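Local coordinates for protein kinase (Staphylococcus aureus subsp. aureus Mu50, PDB 3PY9), which belongs to a membrane Ser/Thr kinase that phosphorylates proteins and probably senses cell-wall muropeptides through the PASTA domains of this extracellular region, at residues Asn45-Thr51 and Ser63-Ser69; Asn79-Lys85 and Gly113-Gln118; Gly165-Glu169 and Gly196-Phe201; Val100-Tyr106 and Ile133-Leu139. All blocks are in the same frame, centred on the assembly; numbering follows the deposited sequence.

Contact 1: residues Asn45-Thr51 and Ser63-Ser69; sequences NEIIKTT and SVDVVIS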
# COMPACT_ATOMS: atom_id res chain seq x y z
N ASN A 45 -33.11 29.88 1.46
CA ASN A 45 -33.86 31.16 1.61
C ASN A 45 -34.87 31.46 0.52
O ASN A 45 -35.00 32.58 -0.01
CB ASN A 45 -32.83 32.24 1.79
CG ASN A 45 -31.70 31.63 2.60
OD1 ASN A 45 -31.74 31.67 3.84
ND2 ASN A 45 -30.70 31.08 1.93
N GLU A 46 -35.56 30.39 0.22
CA GLU A 46 -36.65 30.30 -0.70
C GLU A 46 -37.75 29.75 0.21
O GLU A 46 -37.49 28.93 1.08
CB GLU A 46 -36.42 29.31 -1.87
CG GLU A 46 -35.49 29.79 -2.97
CD GLU A 46 -35.77 29.21 -4.37
OE1 GLU A 46 -36.18 28.04 -4.48
OE2 GLU A 46 -35.57 29.97 -5.35
N ILE A 47 -39.01 30.20 0.02
CA ILE A 47 -40.18 29.66 0.74
C ILE A 47 -40.43 28.19 0.37
O ILE A 47 -40.52 27.84 -0.79
CB ILE A 47 -41.50 30.45 0.43
CG1 ILE A 47 -41.37 31.98 0.63
CG2 ILE A 47 -42.69 29.87 1.19
CD1 ILE A 47 -40.76 32.41 1.88
N ILE A 48 -40.58 27.35 1.40
CA ILE A 48 -40.77 25.91 1.30
C ILE A 48 -42.25 25.55 1.36
O ILE A 48 -42.72 24.65 0.67
CB ILE A 48 -40.06 25.26 2.52
CG1 ILE A 48 -38.56 25.16 2.30
CG2 ILE A 48 -40.63 23.90 2.90
CD1 ILE A 48 -37.88 24.54 3.51
N LYS A 49 -42.98 26.29 2.21
CA LYS A 49 -44.31 25.91 2.67
C LYS A 49 -44.96 27.18 3.19
O LYS A 49 -44.26 28.07 3.68
CB LYS A 49 -44.17 24.93 3.83
CG LYS A 49 -45.42 24.12 4.22
CD LYS A 49 -45.55 22.76 3.46
CE LYS A 49 -46.00 22.93 1.99
NZ LYS A 49 -46.38 21.64 1.31
N THR A 50 -46.29 27.27 3.11
CA THR A 50 -47.00 28.33 3.83
C THR A 50 -48.17 27.78 4.64
O THR A 50 -48.66 26.70 4.37
CB THR A 50 -47.49 29.51 2.93
OG1 THR A 50 -48.49 29.06 2.01
CG2 THR A 50 -46.31 30.18 2.17
N THR A 51 -48.56 28.52 5.67
CA THR A 51 -49.79 28.27 6.40
C THR A 51 -50.57 29.57 6.53
O THR A 51 -50.08 30.51 7.15
CB THR A 51 -49.54 27.67 7.80
OG1 THR A 51 -48.70 26.52 7.67
CG2 THR A 51 -50.85 27.24 8.43
N SER A 63 -52.81 36.77 8.84
CA SER A 63 -51.38 36.57 8.53
C SER A 63 -51.15 35.29 7.77
O SER A 63 -52.01 34.43 7.74
CB SER A 63 -50.52 36.51 9.80
OG SER A 63 -50.81 37.57 10.69
N VAL A 64 -49.95 35.13 7.19
CA VAL A 64 -49.58 33.87 6.56
C VAL A 64 -48.18 33.51 7.00
O VAL A 64 -47.21 34.20 6.64
CB VAL A 64 -49.69 33.90 4.98
CG1 VAL A 64 -49.23 32.55 4.40
CG2 VAL A 64 -51.12 34.20 4.51
N ASP A 65 -48.07 32.43 7.76
CA ASP A 65 -46.78 31.92 8.21
C ASP A 65 -45.99 31.34 7.06
O ASP A 65 -46.57 30.77 6.14
CB ASP A 65 -46.96 30.86 9.30
CG ASP A 65 -47.60 31.42 10.55
OD1 ASP A 65 -47.63 32.67 10.72
OD2 ASP A 65 -48.06 30.59 11.36
N VAL A 66 -44.67 31.46 7.11
CA VAL A 66 -43.81 30.92 6.04
C VAL A 66 -42.67 30.10 6.60
O VAL A 66 -42.14 30.41 7.66
CB VAL A 66 -43.24 32.04 5.13
CG1 VAL A 66 -44.40 32.84 4.45
CG2 VAL A 66 -42.33 32.98 5.92
N VAL A 67 -42.36 29.00 5.91
CA VAL A 67 -41.18 28.19 6.23
C VAL A 67 -40.18 28.42 5.11
O VAL A 67 -40.55 28.37 3.94
CB VAL A 67 -41.52 26.70 6.32
CG1 VAL A 67 -40.31 25.92 6.80
CG2 VAL A 67 -42.73 26.45 7.27
N ILE A 68 -38.93 28.68 5.48
CA ILE A 68 -37.81 29.01 4.58
C ILE A 68 -36.78 27.86 4.51
O ILE A 68 -36.52 27.19 5.53
CB ILE A 68 -37.06 30.29 5.08
CG1 ILE A 68 -38.04 31.42 5.37
CG2 ILE A 68 -36.03 30.78 4.08
CD1 ILE A 68 -38.94 31.79 4.22
N SER A 69 -36.22 27.62 3.32
CA SER A 69 -35.17 26.61 3.16
C SER A 69 -33.85 27.03 3.80
O SER A 69 -33.38 28.15 3.59
CB SER A 69 -34.92 26.26 1.68
OG SER A 69 -33.84 25.33 1.57

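Contact 2: residues Asn79-Lys85 and Gly113-Gln118; sequences NVIGLPK and GYIANQ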
# COMPACT_ATOMS: atom_id res chain seq x y z
N ASN A 79 -14.23 8.93 8.35
CA ASN A 79 -13.11 8.22 7.73
C ASN A 79 -13.33 6.73 7.98
O ASN A 79 -13.33 6.28 9.15
CB ASN A 79 -11.77 8.69 8.32
CG ASN A 79 -10.57 8.15 7.57
OD1 ASN A 79 -9.97 7.16 7.97
ND2 ASN A 79 -10.20 8.80 6.48
N VAL A 80 -13.58 5.99 6.90
CA VAL A 80 -13.94 4.57 6.98
C VAL A 80 -12.92 3.67 6.26
O VAL A 80 -13.01 2.45 6.30
CB VAL A 80 -15.39 4.28 6.45
CG1 VAL A 80 -16.43 5.15 7.17
CG2 VAL A 80 -15.50 4.51 4.95
N ILE A 81 -11.95 4.31 5.61
CA ILE A 81 -10.84 3.63 4.96
C ILE A 81 -10.12 2.68 5.92
O ILE A 81 -9.71 3.07 7.01
CB ILE A 81 -9.84 4.66 4.40
CG1 ILE A 81 -10.45 5.35 3.17
CG2 ILE A 81 -8.52 4.00 4.05
CD1 ILE A 81 -9.84 6.70 2.83
N GLY A 82 -10.00 1.42 5.53
CA GLY A 82 -9.28 0.46 6.36
C GLY A 82 -10.12 -0.33 7.34
O GLY A 82 -9.62 -1.31 7.90
N LEU A 83 -11.38 0.07 7.55
CA LEU A 83 -12.34 -0.70 8.36
C LEU A 83 -12.96 -1.81 7.53
O LEU A 83 -13.03 -1.67 6.30
CB LEU A 83 -13.49 0.20 8.85
CG LEU A 83 -13.18 1.58 9.45
CD1 LEU A 83 -14.47 2.28 9.82
CD2 LEU A 83 -12.22 1.47 10.67
N PRO A 84 -13.43 -2.91 8.18
CA PRO A 84 -14.21 -3.93 7.47
C PRO A 84 -15.50 -3.33 6.93
O PRO A 84 -16.01 -2.37 7.51
CB PRO A 84 -14.56 -4.95 8.56
CG PRO A 84 -13.67 -4.67 9.68
CD PRO A 84 -13.26 -3.23 9.61
N LYS A 85 -16.02 -3.90 5.84
CA LYS A 85 -17.17 -3.36 5.11
C LYS A 85 -18.35 -3.00 5.99
O LYS A 85 -18.91 -1.92 5.87
CB LYS A 85 -17.64 -4.33 4.00
CG LYS A 85 -18.74 -3.75 3.13
CD LYS A 85 -19.19 -4.67 2.02
CE LYS A 85 -20.13 -5.75 2.51
NZ LYS A 85 -20.85 -6.39 1.36
N GLY A 113 -12.03 -7.61 1.98
CA GLY A 113 -13.21 -7.27 2.79
C GLY A 113 -13.17 -5.91 3.49
O GLY A 113 -14.13 -5.52 4.16
N TYR A 114 -12.05 -5.19 3.36
CA TYR A 114 -11.87 -3.88 4.00
C TYR A 114 -11.87 -2.76 2.97
O TYR A 114 -11.39 -2.93 1.85
CB TYR A 114 -10.59 -3.84 4.84
CG TYR A 114 -10.59 -4.75 6.06
CD1 TYR A 114 -10.74 -6.13 5.92
CD2 TYR A 114 -10.45 -4.24 7.34
CE1 TYR A 114 -10.77 -6.96 7.03
CE2 TYR A 114 -10.46 -5.08 8.46
CZ TYR A 114 -10.62 -6.44 8.28
OH TYR A 114 -10.62 -7.28 9.35
N ILE A 115 -12.41 -1.61 3.37
CA ILE A 115 -12.54 -0.44 2.50
C ILE A 115 -11.19 0.18 2.12
O ILE A 115 -10.43 0.62 2.99
CB ILE A 115 -13.45 0.60 3.16
CG1 ILE A 115 -14.77 -0.04 3.55
CG2 ILE A 115 -13.67 1.81 2.23
CD1 ILE A 115 -15.40 -0.86 2.47
N ALA A 116 -10.90 0.21 0.82
CA ALA A 116 -9.65 0.78 0.30
C ALA A 116 -9.73 2.28 -0.02
O ALA A 116 -8.70 2.95 -0.08
CB ALA A 116 -9.21 0.02 -0.95
N ASN A 117 -10.95 2.79 -0.22
CA ASN A 117 -11.16 4.15 -0.71
C ASN A 117 -12.61 4.60 -0.47
O ASN A 117 -13.55 3.78 -0.47
CB ASN A 117 -10.78 4.24 -2.21
CG ASN A 117 -10.72 5.70 -2.76
OD1 ASN A 117 -9.73 6.41 -2.56
ND2 ASN A 117 -11.77 6.12 -3.47
N GLN A 118 -12.74 5.91 -0.24
CA GLN A 118 -14.00 6.64 -0.13
C GLN A 118 -14.16 7.63 -1.26
O GLN A 118 -13.24 8.42 -1.56
CB GLN A 118 -13.97 7.52 1.10
CG GLN A 118 -14.45 6.92 2.33
CD GLN A 118 -13.93 7.67 3.52
OE1 GLN A 118 -14.33 8.81 3.79
NE2 GLN A 118 -13.00 7.05 4.22

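Contact 3: residues Gly165-Glu169 and Gly196-Phe201; sequences GFKVE and GSTISF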
# COMPACT_ATOMS: atom_id res chain seq x y z
N GLY A 165 4.43 -9.99 -14.02
CA GLY A 165 4.61 -8.94 -13.02
C GLY A 165 5.47 -9.27 -11.81
O GLY A 165 5.65 -8.42 -10.94
N PHE A 166 6.00 -10.49 -11.77
CA PHE A 166 6.83 -10.93 -10.65
C PHE A 166 8.20 -10.30 -10.68
O PHE A 166 8.74 -10.01 -11.76
CB PHE A 166 6.96 -12.47 -10.59
CG PHE A 166 5.65 -13.18 -10.31
CD1 PHE A 166 4.98 -13.00 -9.11
CD2 PHE A 166 5.09 -14.02 -11.27
CE1 PHE A 166 3.75 -13.62 -8.87
CE2 PHE A 166 3.87 -14.67 -11.04
CZ PHE A 166 3.21 -14.47 -9.83
N LYS A 167 8.74 -10.09 -9.49
CA LYS A 167 10.16 -9.81 -9.30
C LYS A 167 10.91 -11.15 -9.18
O LYS A 167 10.50 -12.05 -8.45
CB LYS A 167 10.35 -8.93 -8.06
CG LYS A 167 9.63 -7.57 -8.15
CD LYS A 167 9.07 -7.10 -6.80
CE LYS A 167 8.20 -5.84 -6.92
NZ LYS A 167 6.83 -6.05 -7.51
N VAL A 168 12.00 -11.30 -9.94
CA VAL A 168 12.74 -12.57 -10.02
C VAL A 168 14.14 -12.39 -9.46
O VAL A 168 14.87 -11.49 -9.89
CB VAL A 168 12.88 -13.05 -11.49
CG1 VAL A 168 13.99 -14.08 -11.62
CG2 VAL A 168 11.55 -13.60 -12.02
N GLU A 169 14.52 -13.23 -8.50
CA GLU A 169 15.88 -13.24 -7.97
C GLU A 169 16.54 -14.59 -8.19
O GLU A 169 15.87 -15.62 -8.27
CB GLU A 169 15.90 -12.91 -6.49
CG GLU A 169 15.51 -11.49 -6.16
CD GLU A 169 15.55 -11.21 -4.66
OE1 GLU A 169 15.69 -12.20 -3.88
OE2 GLU A 169 15.43 -10.02 -4.28
N GLY A 196 3.12 -9.43 -8.26
CA GLY A 196 4.31 -8.60 -8.01
C GLY A 196 5.26 -9.16 -6.98
O GLY A 196 6.26 -8.53 -6.64
N SER A 197 4.94 -10.34 -6.46
CA SER A 197 5.76 -11.01 -5.46
C SER A 197 7.14 -11.33 -6.03
O SER A 197 7.33 -11.37 -7.25
CB SER A 197 5.09 -12.33 -5.04
OG SER A 197 3.90 -12.09 -4.31
N THR A 198 8.09 -11.57 -5.13
CA THR A 198 9.46 -11.98 -5.53
C THR A 198 9.55 -13.51 -5.60
O THR A 198 9.28 -14.19 -4.62
CB THR A 198 10.49 -11.48 -4.52
OG1 THR A 198 10.37 -10.06 -4.37
CG2 THR A 198 11.94 -11.87 -4.97
N ILE A 199 9.93 -14.02 -6.77
CA ILE A 199 10.23 -15.46 -6.95
C ILE A 199 11.74 -15.68 -6.92
O ILE A 199 12.48 -15.01 -7.66
CB ILE A 199 9.62 -16.00 -8.27
CG1 ILE A 199 8.21 -15.41 -8.52
CG2 ILE A 199 9.60 -17.53 -8.28
CD1 ILE A 199 7.18 -15.65 -7.38
N SER A 200 12.19 -16.59 -6.05
CA SER A 200 13.63 -16.88 -5.84
C SER A 200 14.08 -18.19 -6.50
O SER A 200 13.44 -19.23 -6.35
CB SER A 200 13.96 -16.91 -4.35
OG SER A 200 13.58 -15.70 -3.71
N PHE A 201 15.19 -18.11 -7.22
CA PHE A 201 15.69 -19.22 -8.04
C PHE A 201 17.10 -19.60 -7.65
O PHE A 201 17.94 -18.74 -7.39
CB PHE A 201 15.71 -18.81 -9.52
CG PHE A 201 14.37 -18.83 -10.17
CD1 PHE A 201 13.89 -19.99 -10.76
CD2 PHE A 201 13.58 -17.68 -10.20
CE1 PHE A 201 12.66 -20.02 -11.38
CE2 PHE A 201 12.32 -17.70 -10.81
CZ PHE A 201 11.85 -18.86 -11.39

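Contact 4: residues Val100-Tyr106 and Ile133-Leu139; sequences VTIEKVY and IKLYESL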
# COMPACT_ATOMS: atom_id res chain seq x y z
N VAL A 100 -25.35 4.33 -0.26
CA VAL A 100 -23.96 3.90 -0.40
C VAL A 100 -23.86 2.73 -1.36
O VAL A 100 -24.51 1.71 -1.18
CB VAL A 100 -23.32 3.54 0.96
CG1 VAL A 100 -21.84 3.24 0.79
CG2 VAL A 100 -23.50 4.69 1.96
N THR A 101 -23.05 2.91 -2.39
CA THR A 101 -22.79 1.84 -3.34
C THR A 101 -21.38 1.27 -3.10
O THR A 101 -20.44 2.01 -2.87
CB THR A 101 -23.00 2.33 -4.79
OG1 THR A 101 -22.32 3.57 -4.97
CG2 THR A 101 -24.48 2.57 -5.07
N ILE A 102 -21.26 -0.06 -3.12
CA ILE A 102 -19.97 -0.75 -3.03
C ILE A 102 -19.45 -1.18 -4.40
O ILE A 102 -20.19 -1.65 -5.25
CB ILE A 102 -20.03 -2.01 -2.13
CG1 ILE A 102 -20.81 -1.73 -0.83
CG2 ILE A 102 -18.59 -2.59 -1.88
CD1 ILE A 102 -20.06 -0.90 0.21
N GLU A 103 -18.14 -1.02 -4.56
CA GLU A 103 -17.37 -1.46 -5.73
C GLU A 103 -16.19 -2.27 -5.22
O GLU A 103 -15.44 -1.81 -4.35
CB GLU A 103 -16.78 -0.25 -6.43
CG GLU A 103 -17.78 0.73 -6.93
CD GLU A 103 -17.83 0.71 -8.43
OE1 GLU A 103 -16.73 0.60 -9.01
OE2 GLU A 103 -18.96 0.79 -9.00
N LYS A 104 -16.03 -3.47 -5.75
CA LYS A 104 -14.94 -4.34 -5.34
C LYS A 104 -13.76 -4.18 -6.29
O LYS A 104 -13.92 -4.24 -7.51
CB LYS A 104 -15.40 -5.79 -5.26
CG LYS A 104 -16.49 -6.02 -4.22
CD LYS A 104 -17.01 -7.45 -4.22
CE LYS A 104 -17.69 -7.77 -2.89
NZ LYS A 104 -18.27 -9.14 -2.82
N VAL A 105 -12.57 -3.97 -5.72
CA VAL A 105 -11.37 -3.79 -6.51
C VAL A 105 -10.25 -4.50 -5.79
O VAL A 105 -10.28 -4.66 -4.58
CB VAL A 105 -10.98 -2.26 -6.68
CG1 VAL A 105 -11.97 -1.52 -7.59
CG2 VAL A 105 -10.87 -1.57 -5.33
N TYR A 106 -9.25 -4.91 -6.54
CA TYR A 106 -8.04 -5.38 -5.92
C TYR A 106 -7.29 -4.19 -5.36
O TYR A 106 -7.32 -3.10 -5.93
CB TYR A 106 -7.18 -6.12 -6.93
CG TYR A 106 -7.82 -7.38 -7.46
CD1 TYR A 106 -7.89 -8.51 -6.67
CD2 TYR A 106 -8.35 -7.43 -8.75
CE1 TYR A 106 -8.46 -9.69 -7.15
CE2 TYR A 106 -8.94 -8.60 -9.23
CZ TYR A 106 -8.97 -9.72 -8.41
OH TYR A 106 -9.54 -10.89 -8.85
N ILE A 133 -22.60 8.18 -2.10
CA ILE A 133 -21.31 7.70 -1.60
C ILE A 133 -20.97 6.41 -2.34
O ILE A 133 -21.84 5.56 -2.56
CB ILE A 133 -21.26 7.38 -0.08
CG1 ILE A 133 -22.04 8.40 0.78
CG2 ILE A 133 -19.81 7.22 0.37
CD1 ILE A 133 -21.29 9.64 1.14
N LYS A 134 -19.70 6.30 -2.74
CA LYS A 134 -19.17 5.06 -3.26
C LYS A 134 -18.02 4.60 -2.38
O LYS A 134 -17.12 5.39 -2.04
CB LYS A 134 -18.74 5.26 -4.69
CG LYS A 134 -18.57 3.99 -5.49
CD LYS A 134 -18.45 4.32 -6.97
CE LYS A 134 -19.81 4.61 -7.61
NZ LYS A 134 -20.62 3.34 -7.77
N LEU A 135 -18.06 3.34 -1.97
CA LEU A 135 -17.02 2.77 -1.17
C LEU A 135 -16.34 1.69 -1.99
O LEU A 135 -17.01 0.91 -2.71
CB LEU A 135 -17.57 2.17 0.13
CG LEU A 135 -18.19 3.11 1.19
CD1 LEU A 135 -18.44 2.36 2.47
CD2 LEU A 135 -17.35 4.38 1.49
N TYR A 136 -15.02 1.64 -1.88
CA TYR A 136 -14.23 0.71 -2.65
C TYR A 136 -13.72 -0.34 -1.70
O TYR A 136 -12.86 -0.07 -0.85
CB TYR A 136 -13.08 1.44 -3.36
CG TYR A 136 -13.55 2.42 -4.42
CD1 TYR A 136 -13.61 2.03 -5.76
CD2 TYR A 136 -13.93 3.72 -4.10
CE1 TYR A 136 -14.03 2.92 -6.73
CE2 TYR A 136 -14.35 4.61 -5.07
CZ TYR A 136 -14.40 4.20 -6.39
OH TYR A 136 -14.80 5.07 -7.38
N GLU A 137 -14.27 -1.54 -1.84
CA GLU A 137 -13.96 -2.63 -0.93
C GLU A 137 -12.83 -3.43 -1.53
O GLU A 137 -12.91 -3.81 -2.68
CB GLU A 137 -15.19 -3.53 -0.79
CG GLU A 137 -15.03 -4.66 0.20
CD GLU A 137 -16.18 -5.63 0.15
OE1 GLU A 137 -17.17 -5.36 -0.56
OE2 GLU A 137 -16.10 -6.68 0.82
N SER A 138 -11.80 -3.71 -0.73
CA SER A 138 -10.65 -4.48 -1.21
C SER A 138 -10.99 -5.96 -1.47
O SER A 138 -11.65 -6.60 -0.67
CB SER A 138 -9.49 -4.41 -0.20
OG SER A 138 -8.40 -5.20 -0.64
N LEU A 139 -10.51 -6.48 -2.58
CA LEU A 139 -10.54 -7.93 -2.80
C LEU A 139 -9.19 -8.54 -2.44
O LEU A 139 -8.91 -9.67 -2.81
CB LEU A 139 -10.87 -8.25 -4.27
CG LEU A 139 -12.26 -7.93 -4.82
CD1 LEU A 139 -12.27 -8.04 -6.32
CD2 LEU A 139 -13.32 -8.83 -4.21
O HOH W 1 -24.18 5.82 -4.13

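Contact 1: residues Asn45-Thr51 and Ser63-Ser69
Ile48 lies against the end of the strand Ser63-Ser69, its delta methyl resting on the backbone of Ser69 with CD1 of Ile48 3.4 Å from CA of Ser69. Its outer carbons run out straight (chi2 180°), which carries that methyl along the partner strand. Ile48 is the extra residue of a beta bulge: Ile47 pairs with Ile68 and Lys49 with Val67, and in between Ile48 N donates to Val67 O at 2.7 Å, while Val67 N donates to Lys49 O at 3.1 Å. The bulge turns Ile48 toward Ser63-Ser69 instead of to either face of the sheet.

Ile47, Thr50, Val66 and Ile68 share the face that is buried. Ile47 reaches Val66 at a slant, its CD1 being 4.1 Å from CB of Val66. The methyl of Thr50 meets its neighbour similarly, CG2 of Thr50 lying 4.0 Å from CG1 of Val66. Thr50 suits the place because its hydroxyl, set between backbone N and carbonyl carbon (chi1 66°), bonds to the carbonyl of Pro52 while the methyl joins the apolar layer. On the other face the beta carbon of Lys49 sits beside the branched Val67, CB of Lys49 4.0 Å from CG2 of Val67, and the ammonium end turns outward.

Two antiparallel strands of a PASTA domain are joined here, with 47-51 at one edge of a three-stranded sheet. On its other flank strand 63-69 runs parallel to strand 30-37, and Asp65 accepts a bond from Lys33 N. Helix 17-26 lies against the buried face through Phe24, which meets Val64 and Val66, and Val17, which meets Ile68.

Contact 2: residues Asn79-Lys85 and Gly113-Gln118
Gly82 N donates to Ile115 O at 2.7 Å, lying in the plane of that carbonyl, and the polar core of the contact continues in two more backbone bonds. Ile115 N donates to Leu83 O at 3.0 Å, and Lys85 N to Gly113 O, also at 3.0 Å. Gly82 is the third residue of a type II turn from Val80 to Leu83; its positive phi of 92° is one that glycine accepts readily. Pro84 then takes the N-cap of helix 85-93, so the bond from Lys85 N uses an amide at the start of the helix.

Around these bonds the flat ring of Tyr114 lies alongside Pro84, both pointing the same way. Pro84 CB stands 4.2 Å from the centroid of the Tyr114 ring, over its face and 16° off the normal, a CH-pi contact. Gly82 O comes to the ring's edge instead, 3.1 Å from CD2 of Tyr114. Ile115 tucks beneath the turn, with its CB 3.7 Å from Val80 O and its CD1 4.0 Å from CA of Lys85. Farther along, the CG of Gln118 packs against a methyl of Val80.

Helix 85-93 contributes Ala88, a small residue that meets both Val80 and Ile115. The division of labour is clear: main-chain bonds fix where the turn and the start of the helix sit against strand 115-118, while Pro84, the Tyr114 ring and the buried Ile115 pack beside those bonds.

Contact 3: residues Gly165-Glu169 and Gly196-Phe201
Phe166 and Ile199 form the tightly packed side of this contact. Ile199 sends its CD1 over the face of the Phe166 ring, 4.3 Å from the ring centroid and 26° off the normal, a CH-pi contact, while Ser197 O lies in the ring plane at the edge, 3.4 Å from CD1 of Phe166. Farther along, Val168 touches the second aromatic, CG1 of Val168 being 3.9 Å from CD2 of Phe201. Branched and aromatic residues suit this side because they fill the layer beneath the sheet.

The opposite side, with Lys167, Glu169, Thr198 and Ser200, is much looser. Lys167 bends at its second and fourth torsions and curls back so that NZ of Lys167 donates to Gly196 O at 2.7 Å, in the carbonyl plane and on a lone pair. Glu169 merely lays its extended chain by the methyl of Thr198, CD of Glu169 3.7 Å from CG2 of Thr198. Both long chains are exposed, a setting that suits their charged ends.

Between the two sides runs a parallel ladder, in which Lys167 O accepts from Ile199 N at 2.7 Å and Glu169 N donates to Ile199 O at 2.8 Å. Gly165, with positive phi, closes helix 154-162 in a Schellman motif and turns the chain into strand 167-173. That helix underlies the packed side, Leu161 meeting both Phe166 and Phe201, and Phe154 standing edge-to-face with Phe201. Strand 183-187 flanks strand 198-204 on its other edge, antiparallel.

Contact 4: residues Val100-Tyr106 and Ile133-Leu139
Leu139 places its CD1 over the centre of one face of the Tyr106 ring, 4.2 Å from the centroid and 10° off the normal, a CH-pi contact at the Tyr106 and Leu139 end of the pair. The Tyr136 ring has Val105 CG1 at its edge, while CB of Glu103 approaches CD1 of Tyr136 obliquely at 4.0 Å. The carboxylate of Glu103 is met from above its plane, 46° out of it, by Lys134 in a salt bridge of 3.3 Å between OE2 of Glu103 and NZ of Lys134. Bends at chi3 and chi4 bring this ammonium back over the sheet, where it also makes a weak bond to OG1 of Thr101.

On the other face, Val100 fits its CG1 against CG of Leu135 at 3.7 Å. Glu137 OE1 is buried without a partner in the model, which would tend to favour the neutral form; the ammonium of Lys104, NZ 4.5 Å from OE1 of Glu137 and beyond a salt bridge, may partly offset this.

Thr101, Glu103 and Val105 each hold the parallel partner by two main-chain bonds. Europium ligand Asp99 bonds through its backbone to Ile133. Strand 133-138 is central, with antiparallel 115-118 on its far side. Leu89 and Leu92 of helix 85-93 pack on Val100, and Leu92 also on Leu135.

Along the chain contact 1 comes first, contacts 2 and 4 interlock, and contact 3 follows, so three successive PASTA domains are sampled. Contacts 2 and 4 belong to the same domain, their centres about 8 Å apart: strand 115-118 pairs with 133-138, and Lys85 touches Glu137. Contact 1 is about 42 Å from contact 2 between centres and about 69 Å from contact 3; contact 3 is about 29 Å from both 2 and 4. Each domain has a three-stranded sheet of order 1-3-2, whose antiparallel pair is seen in contact 1 and parallel pair in contacts 3 and 4. Set in series, the domains form an elongated chain, consistent with a sensor reaching into the cell wall.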